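PDB 2PAG: SMI1/KNR4 family protein from Pseudomonas syringae pv. tomato, which is of unknown function but binds calcium and belongs to the SMI1/KNR4 (SUKH) family. Local coordinates for residues L19-E24 against L46-V52. Numbering follows the deposited sequence.
Sequences LELPDE and LLTVSDV
L19 sets its CB against the carbonyl of D51, 3.6 Å from D51 O, where the extended linker 19-24 of this SMI1/KNR4-family fold begins its run over the C-terminal part of helix 40-49 and the type I turn from V49 to V52. A water bridges the two backbones here, accepting from L19 N and donating to D51 O. At E20 the side chain turns away; E20 O instead shares a second water with S50 O and also accepts a hydrogen bond from T63 OG1.

L21 touches the most residues of 46-52. A chi1 of -166° swings CG away from the amide nitrogen, beside the carbonyl carbon, and the isobutyl group reaches down onto the last turn of helix 40-49: CD2 lies 3.3 Å from L47 O, and CD1 sits 3.5 Å from L46 O. The same CD1 is 3.6 Å from D51 OD1, an oxygen whose charge is paired with R9 of helix 2-11, so the methyl bridges helix and turn.

P22 is buried, its CD 3.2 Å from S50 OG, while L27, V62 and T63 pack around it. A third water links P22 O to L47 O. D23 is the N-cap of helix 24-34, its OD1 accepting from Q26 N, and L47 CD2 comes within 3.6 Å of D23 C. The side chains of E24 and L47 cross at about a right angle, E24 CG meeting L47 CD1 at 4.0 Å. Beneath P22, S50 OG donates to L46 O (2.7 Å), in the carbonyl plane on a lone pair, at a C=O...OG angle of 133°.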
loop_
_atom_site.group_PDB
_atom_site.type_symbol
_atom_site.label_atom_id
_atom_site.label_comp_id
_atom_site.label_asym_id
_atom_site.label_seq_id
_atom_site.Cartn_x
_atom_site.Cartn_y
_atom_site.Cartn_z
ATOM N N LEU A 19 -10.196 -11.064 0.856
ATOM C CA LEU A 19 -8.815 -10.901 0.428
ATOM C C LEU A 19 -7.924 -11.768 1.317
ATOM O O LEU A 19 -8.259 -12.029 2.478
ATOM C CB LEU A 19 -8.390 -9.443 0.563
ATOM C CG LEU A 19 -9.192 -8.391 -0.191
ATOM C CD1 LEU A 19 -8.563 -7.026 0.058
ATOM C CD2 LEU A 19 -9.197 -8.704 -1.677
ATOM N N GLU A 20 -6.792 -12.203 0.773
ATOM C CA GLU A 20 -5.860 -13.034 1.521
ATOM C C GLU A 20 -4.690 -12.223 2.045
ATOM O O GLU A 20 -4.260 -11.258 1.415
ATOM C CB GLU A 20 -5.335 -14.167 0.643
ATOM C CG GLU A 20 -6.419 -15.092 0.118
ATOM C CD GLU A 20 -5.857 -16.253 -0.675
ATOM O OE1 GLU A 20 -5.053 -16.007 -1.602
ATOM O OE2 GLU A 20 -6.224 -17.412 -0.375
ATOM N N LEU A 21 -4.190 -12.619 3.209
ATOM C CA LEU A 21 -3.053 -11.948 3.822
ATOM C C LEU A 21 -1.810 -12.738 3.403
ATOM O O LEU A 21 -1.788 -13.965 3.491
ATOM C CB LEU A 21 -3.212 -11.959 5.348
ATOM C CG LEU A 21 -2.306 -11.044 6.168
ATOM C CD1 LEU A 21 -2.582 -9.589 5.797
ATOM C CD2 LEU A 21 -2.558 -11.279 7.653
ATOM N N PRO A 22 -0.763 -12.045 2.930
ATOM C CA PRO A 22 0.464 -12.723 2.502
ATOM C C PRO A 22 1.364 -13.136 3.657
ATOM O O PRO A 22 1.214 -12.656 4.777
ATOM C CB PRO A 22 1.140 -11.672 1.632
ATOM C CG PRO A 22 0.827 -10.406 2.394
ATOM C CD PRO A 22 -0.654 -10.587 2.729
ATOM N N ASP A 23 2.287 -14.048 3.372
ATOM C CA ASP A 23 3.258 -14.474 4.366
ATOM C C ASP A 23 4.580 -13.867 3.919
ATOM O O ASP A 23 4.678 -13.305 2.823
ATOM C CB ASP A 23 3.366 -16.002 4.440
ATOM C CG ASP A 23 3.544 -16.647 3.085
ATOM O OD1 ASP A 23 4.397 -16.183 2.298
ATOM O OD2 ASP A 23 2.834 -17.641 2.814
ATOM N N GLU A 24 5.600 -13.974 4.757
ATOM C CA GLU A 24 6.890 -13.399 4.427
ATOM C C GLU A 24 7.483 -13.873 3.102
ATOM O O GLU A 24 8.067 -13.072 2.372
ATOM C CB GLU A 24 7.860 -13.629 5.587
ATOM C CG GLU A 24 7.464 -12.837 6.826
ATOM C CD GLU A 24 8.418 -13.021 7.983
ATOM O OE1 GLU A 24 8.471 -14.140 8.540
ATOM O OE2 GLU A 24 9.116 -12.045 8.334
ATOM N N LEU A 46 1.775 -4.683 4.933
ATOM C CA LEU A 46 1.330 -5.733 4.026
ATOM C C LEU A 46 1.088 -7.070 4.734
ATOM O O LEU A 46 0.144 -7.796 4.410
ATOM C CB LEU A 46 2.353 -5.918 2.907
ATOM C CG LEU A 46 2.502 -4.726 1.957
ATOM C CD1 LEU A 46 3.642 -4.987 0.988
ATOM C CD2 LEU A 46 1.195 -4.497 1.199
ATOM N N LEU A 47 1.927 -7.387 5.713
ATOM C CA LEU A 47 1.801 -8.653 6.434
ATOM C C LEU A 47 0.717 -8.679 7.501
ATOM O O LEU A 47 0.360 -9.754 7.990
ATOM C CB LEU A 47 3.143 -9.017 7.077
ATOM C CG LEU A 47 4.292 -9.349 6.126
ATOM C CD1 LEU A 47 5.623 -9.281 6.863
ATOM C CD2 LEU A 47 4.069 -10.734 5.522
ATOM N N THR A 48 0.181 -7.513 7.854
ATOM C CA THR A 48 -0.825 -7.440 8.907
ATOM C C THR A 48 -2.215 -6.931 8.545
ATOM O O THR A 48 -3.194 -7.310 9.190
ATOM C CB THR A 48 -0.315 -6.575 10.072
ATOM O OG1 THR A 48 -0.111 -5.228 9.625
ATOM C CG2 THR A 48 0.992 -7.116 10.577
ATOM N N VAL A 49 -2.321 -6.075 7.533
ATOM C CA VAL A 49 -3.630 -5.534 7.179
ATOM C C VAL A 49 -3.987 -5.459 5.693
ATOM O O VAL A 49 -5.022 -4.895 5.347
ATOM C CB VAL A 49 -3.820 -4.121 7.795
ATOM C CG1 VAL A 49 -3.708 -4.196 9.310
ATOM C CG2 VAL A 49 -2.780 -3.153 7.258
ATOM N N SER A 50 -3.164 -6.038 4.814
ATOM C CA SER A 50 -3.471 -5.951 3.386
ATOM C C SER A 50 -4.658 -6.805 2.935
ATOM O O SER A 50 -4.975 -6.849 1.740
ATOM C CB SER A 50 -2.229 -6.240 2.519
ATOM O OG SER A 50 -1.781 -7.583 2.589
ATOM N N ASP A 51 -5.312 -7.482 3.878
ATOM C CA ASP A 51 -6.497 -8.270 3.541
ATOM C C ASP A 51 -7.739 -7.476 3.945
ATOM O O ASP A 51 -8.872 -7.951 3.821
ATOM C CB ASP A 51 -6.475 -9.624 4.263
ATOM C CG ASP A 51 -6.512 -9.487 5.774
ATOM O OD1 ASP A 51 -5.959 -8.501 6.300
ATOM O OD2 ASP A 51 -7.080 -10.385 6.444
ATOM N N VAL A 52 -7.520 -6.251 4.409
ATOM C CA VAL A 52 -8.606 -5.386 4.848
ATOM C C VAL A 52 -9.265 -4.554 3.747
ATOM O O VAL A 52 -8.600 -4.017 2.841
ATOM C CB VAL A 52 -8.120 -4.431 5.979
ATOM C CG1 VAL A 52 -9.204 -3.423 6.325
ATOM C CG2 VAL A 52 -7.747 -5.246 7.212
HETATM O O HOH W 1 -11.118 -9.315 3.039
HETATM O O HOH W 2 -4.680 -8.954 -0.055
HETATM O O HOH W 3 1.276 -12.360 7.325
#